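Local coordinates for protein Myo-inositol 2-dehydrogenase (PDB 3EZY) that catalyses the NAD(+)-dependent oxidation of myo-inositol to scyllo-inosose, probably as a step in myo-inositol degradation, at residues D55-I60 with V81-K86. Sequence-based numbering, arbitrary orientation.
Sequences DPHELI and VIACAK
Ile60 meets Ala83 and Cys84, and His57 one turn earlier meets Ala83, where two neighbouring helices run roughly parallel, their short axes crossing at -31° with a closest approach of 10.1 Å. No hydrogen bond links the two segments. Apolar contact centres on Ile60, whose branches divide the work. CG1 rests 3.9 Å from Cys84 SG, and CD1 at its end touches both that sulfur and, a little farther off, the methyl of Ala83. The other branch, CG2, is set anti to the backbone N while CG1 lies beside it (chi1 -70°), which brings this methyl against the facing backbone, 3.7 Å from Ala83 O and close to Cys84 CA. The two helices come nearest here, with Ile60 CA 6.1 Å from Cys84 CA. With an alanine in place of Ile60, both branches would be gone, and a gap would probably open beside the Cys84 sulfur and along the backbone of Ala83 and Cys84. The His57 ring approaches Ala83 CB obliquely, through CE1 at 3.6 Å and ND1 slightly farther off. Among polar interactions, Asp55 caps the start of its helix: OD1 accepts from His57 N at 3.0 Å, the donor lying 55° out of the carboxylate plane. Beyond the pair, Ile60 O takes a hydrogen bond from Lys89 NZ. Both helices belong to the NAD-binding Rossmann fold; helix 56-61 packs on its parallel sheet, Leu59 and Ile60 against Ile8 of strand 3-8, Leu59 also on strand 27-33, while Val81 and Ala85 turn to helix 101-114, placing helix 77-86 between helices 56-61 and 101-114.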
ATOM      1  N   ASP A  55       2.731 -47.283 -21.722  1.00 29.20           N
ATOM      2  CA  ASP A  55       1.535 -47.766 -21.031  1.00 28.60           C
ATOM      3  C   ASP A  55       1.661 -47.473 -19.540  1.00 26.76           C
ATOM      4  O   ASP A  55       2.567 -47.965 -18.909  1.00 26.25           O
ATOM      5  CB  ASP A  55       1.452 -49.270 -21.253  1.00 29.19           C
ATOM      6  CG  ASP A  55       0.293 -49.913 -20.511  1.00 33.14           C
ATOM      7  OD1 ASP A  55      -0.457 -49.195 -19.790  1.00 35.46           O
ATOM      8  OD2 ASP A  55       0.145 -51.152 -20.659  1.00 35.76           O
ATOM      9  N   PRO A  56       0.758 -46.666 -18.973  1.00 26.00           N
ATOM     10  CA  PRO A  56       0.927 -46.250 -17.563  1.00 26.18           C
ATOM     11  C   PRO A  56       0.823 -47.398 -16.575  1.00 25.91           C
ATOM     12  O   PRO A  56       1.350 -47.301 -15.449  1.00 26.24           O
ATOM     13  CB  PRO A  56      -0.255 -45.297 -17.311  1.00 26.02           C
ATOM     14  CG  PRO A  56      -1.235 -45.537 -18.442  1.00 27.05           C
ATOM     15  CD  PRO A  56      -0.390 -46.005 -19.627  1.00 25.58           C
ATOM     16  N   HIS A  57       0.128 -48.455 -16.973  1.00 26.45           N
ATOM     17  CA  HIS A  57      -0.030 -49.674 -16.149  1.00 27.17           C
ATOM     18  C   HIS A  57       1.294 -50.391 -15.933  1.00 27.43           C
ATOM     19  O   HIS A  57       1.556 -50.912 -14.857  1.00 26.89           O
ATOM     20  CB  HIS A  57      -1.081 -50.600 -16.744  1.00 27.53           C
ATOM     21  CG  HIS A  57      -2.471 -50.083 -16.581  1.00 29.98           C
ATOM     22  ND1 HIS A  57      -3.177 -50.232 -15.404  1.00 28.64           N
ATOM     23  CD2 HIS A  57      -3.267 -49.370 -17.418  1.00 30.45           C
ATOM     24  CE1 HIS A  57      -4.359 -49.654 -15.529  1.00 30.19           C
ATOM     25  NE2 HIS A  57      -4.442 -49.125 -16.741  1.00 32.24           N
ATOM     26  N   GLU A  58       2.142 -50.387 -16.957  1.00 28.27           N
ATOM     27  CA  GLU A  58       3.520 -50.834 -16.790  0.70 28.51           C
ATOM     28  C   GLU A  58       4.284 -49.974 -15.769  1.00 27.83           C
ATOM     29  O   GLU A  58       5.120 -50.476 -15.012  1.00 26.54           O
ATOM     30  CB  GLU A  58       4.252 -50.834 -18.127  0.70 29.45           C
ATOM     31  CG  GLU A  58       3.609 -51.726 -19.202  0.70 33.81           C
ATOM     32  CD  GLU A  58       3.426 -53.181 -18.761  0.70 39.56           C
ATOM     33  OE1 GLU A  58       4.004 -53.582 -17.730  0.70 41.21           O
ATOM     34  OE2 GLU A  58       2.696 -53.932 -19.455  0.70 43.10           O
ATOM     35  N   LEU A  59       4.040 -48.663 -15.762  1.00 26.99           N
ATOM     36  CA  LEU A  59       4.669 -47.828 -14.738  1.00 24.33           C
ATOM     37  C   LEU A  59       4.189 -48.229 -13.324  1.00 24.23           C
ATOM     38  O   LEU A  59       4.973 -48.415 -12.369  1.00 23.16           O
ATOM     39  CB  LEU A  59       4.401 -46.315 -15.031  1.00 24.35           C
ATOM     40  CG  LEU A  59       5.042 -45.323 -14.034  1.00 22.07           C
ATOM     41  CD1 LEU A  59       5.437 -43.976 -14.692  1.00 17.12           C
ATOM     42  CD2 LEU A  59       4.144 -45.093 -12.787  1.00 22.26           C
ATOM     43  N   ILE A  60       2.887 -48.312 -13.156  1.00 24.04           N
ATOM     44  CA  ILE A  60       2.319 -48.654 -11.862  1.00 24.35           C
ATOM     45  C   ILE A  60       2.793 -50.018 -11.330  1.00 25.77           C
ATOM     46  O   ILE A  60       2.988 -50.185 -10.126  1.00 25.23           O
ATOM     47  CB  ILE A  60       0.781 -48.617 -11.957  1.00 24.25           C
ATOM     48  CG1 ILE A  60       0.328 -47.153 -12.107  1.00 23.38           C
ATOM     49  CG2 ILE A  60       0.137 -49.355 -10.775  1.00 23.23           C
ATOM     50  CD1 ILE A  60      -1.026 -46.992 -12.728  1.00 21.47           C
ATOM     51  N   VAL A  81      -5.923 -44.604 -10.639  1.00 20.62           N
ATOM     52  CA  VAL A  81      -5.809 -44.602  -9.169  1.00 20.92           C
ATOM     53  C   VAL A  81      -6.241 -45.982  -8.599  1.00 22.05           C
ATOM     54  O   VAL A  81      -5.661 -46.484  -7.637  1.00 22.51           O
ATOM     55  CB  VAL A  81      -6.653 -43.470  -8.549  1.00 21.31           C
ATOM     56  CG1 VAL A  81      -6.879 -43.742  -7.016  1.00 20.26           C
ATOM     57  CG2 VAL A  81      -5.971 -42.109  -8.766  1.00 17.94           C
ATOM     58  N   ILE A  82      -7.278 -46.579  -9.173  1.00 22.33           N
ATOM     59  CA  ILE A  82      -7.681 -47.920  -8.675  1.00 24.38           C
ATOM     60  C   ILE A  82      -6.603 -48.983  -8.961  1.00 24.40           C
ATOM     61  O   ILE A  82      -6.312 -49.845  -8.125  1.00 25.96           O
ATOM     62  CB  ILE A  82      -9.066 -48.344  -9.225  1.00 25.03           C
ATOM     63  CG1 ILE A  82     -10.137 -47.399  -8.685  1.00 25.15           C
ATOM     64  CG2 ILE A  82      -9.367 -49.845  -8.854  1.00 25.75           C
ATOM     65  CD1 ILE A  82     -11.465 -47.541  -9.337  1.00 29.94           C
ATOM     66  N   ALA A  83      -5.988 -48.881 -10.130  1.00 24.42           N
ATOM     67  CA  ALA A  83      -4.824 -49.670 -10.497  1.00 24.28           C
ATOM     68  C   ALA A  83      -3.641 -49.470  -9.527  1.00 24.58           C
ATOM     69  O   ALA A  83      -2.967 -50.442  -9.146  1.00 23.85           O
ATOM     70  CB  ALA A  83      -4.395 -49.316 -11.959  1.00 24.97           C
ATOM     71  N   CYS A  84      -3.358 -48.239  -9.091  1.00 24.08           N
ATOM     72  CA  CYS A  84      -2.341 -48.096  -8.029  1.00 24.10           C
ATOM     73  C   CYS A  84      -2.752 -48.854  -6.756  1.00 24.58           C
ATOM     74  O   CYS A  84      -1.903 -49.435  -6.075  1.00 24.73           O
ATOM     75  CB  CYS A  84      -2.072 -46.624  -7.654  1.00 23.72           C
ATOM     76  SG  CYS A  84      -1.413 -45.621  -8.986  1.00 25.76           S
ATOM     77  N   ALA A  85      -4.017 -48.790  -6.363  1.00 23.97           N
ATOM     78  CA  ALA A  85      -4.397 -49.470  -5.109  1.00 24.39           C
ATOM     79  C   ALA A  85      -4.187 -51.003  -5.246  1.00 25.22           C
ATOM     80  O   ALA A  85      -3.626 -51.648  -4.363  1.00 25.43           O
ATOM     81  CB  ALA A  85      -5.843 -49.155  -4.724  1.00 23.48           C
ATOM     82  N   LYS A  86      -4.565 -51.552  -6.390  1.00 26.33           N
ATOM     83  CA  LYS A  86      -4.409 -52.991  -6.655  1.00 27.98           C
ATOM     84  C   LYS A  86      -2.938 -53.352  -6.701  1.00 28.47           C
ATOM     85  O   LYS A  86      -2.560 -54.461  -6.340  1.00 29.22           O
ATOM     86  CB  LYS A  86      -5.119 -53.369  -7.956  1.00 28.23           C
ATOM     87  CG  LYS A  86      -6.619 -53.015  -7.974  1.00 31.59           C
ATOM     88  CD  LYS A  86      -7.418 -53.889  -6.997  1.00 39.69           C
ATOM     89  CE  LYS A  86      -8.938 -53.818  -7.214  1.00 42.01           C
ATOM     90  NZ  LYS A  86      -9.305 -53.633  -8.659  1.00 45.39           N
TER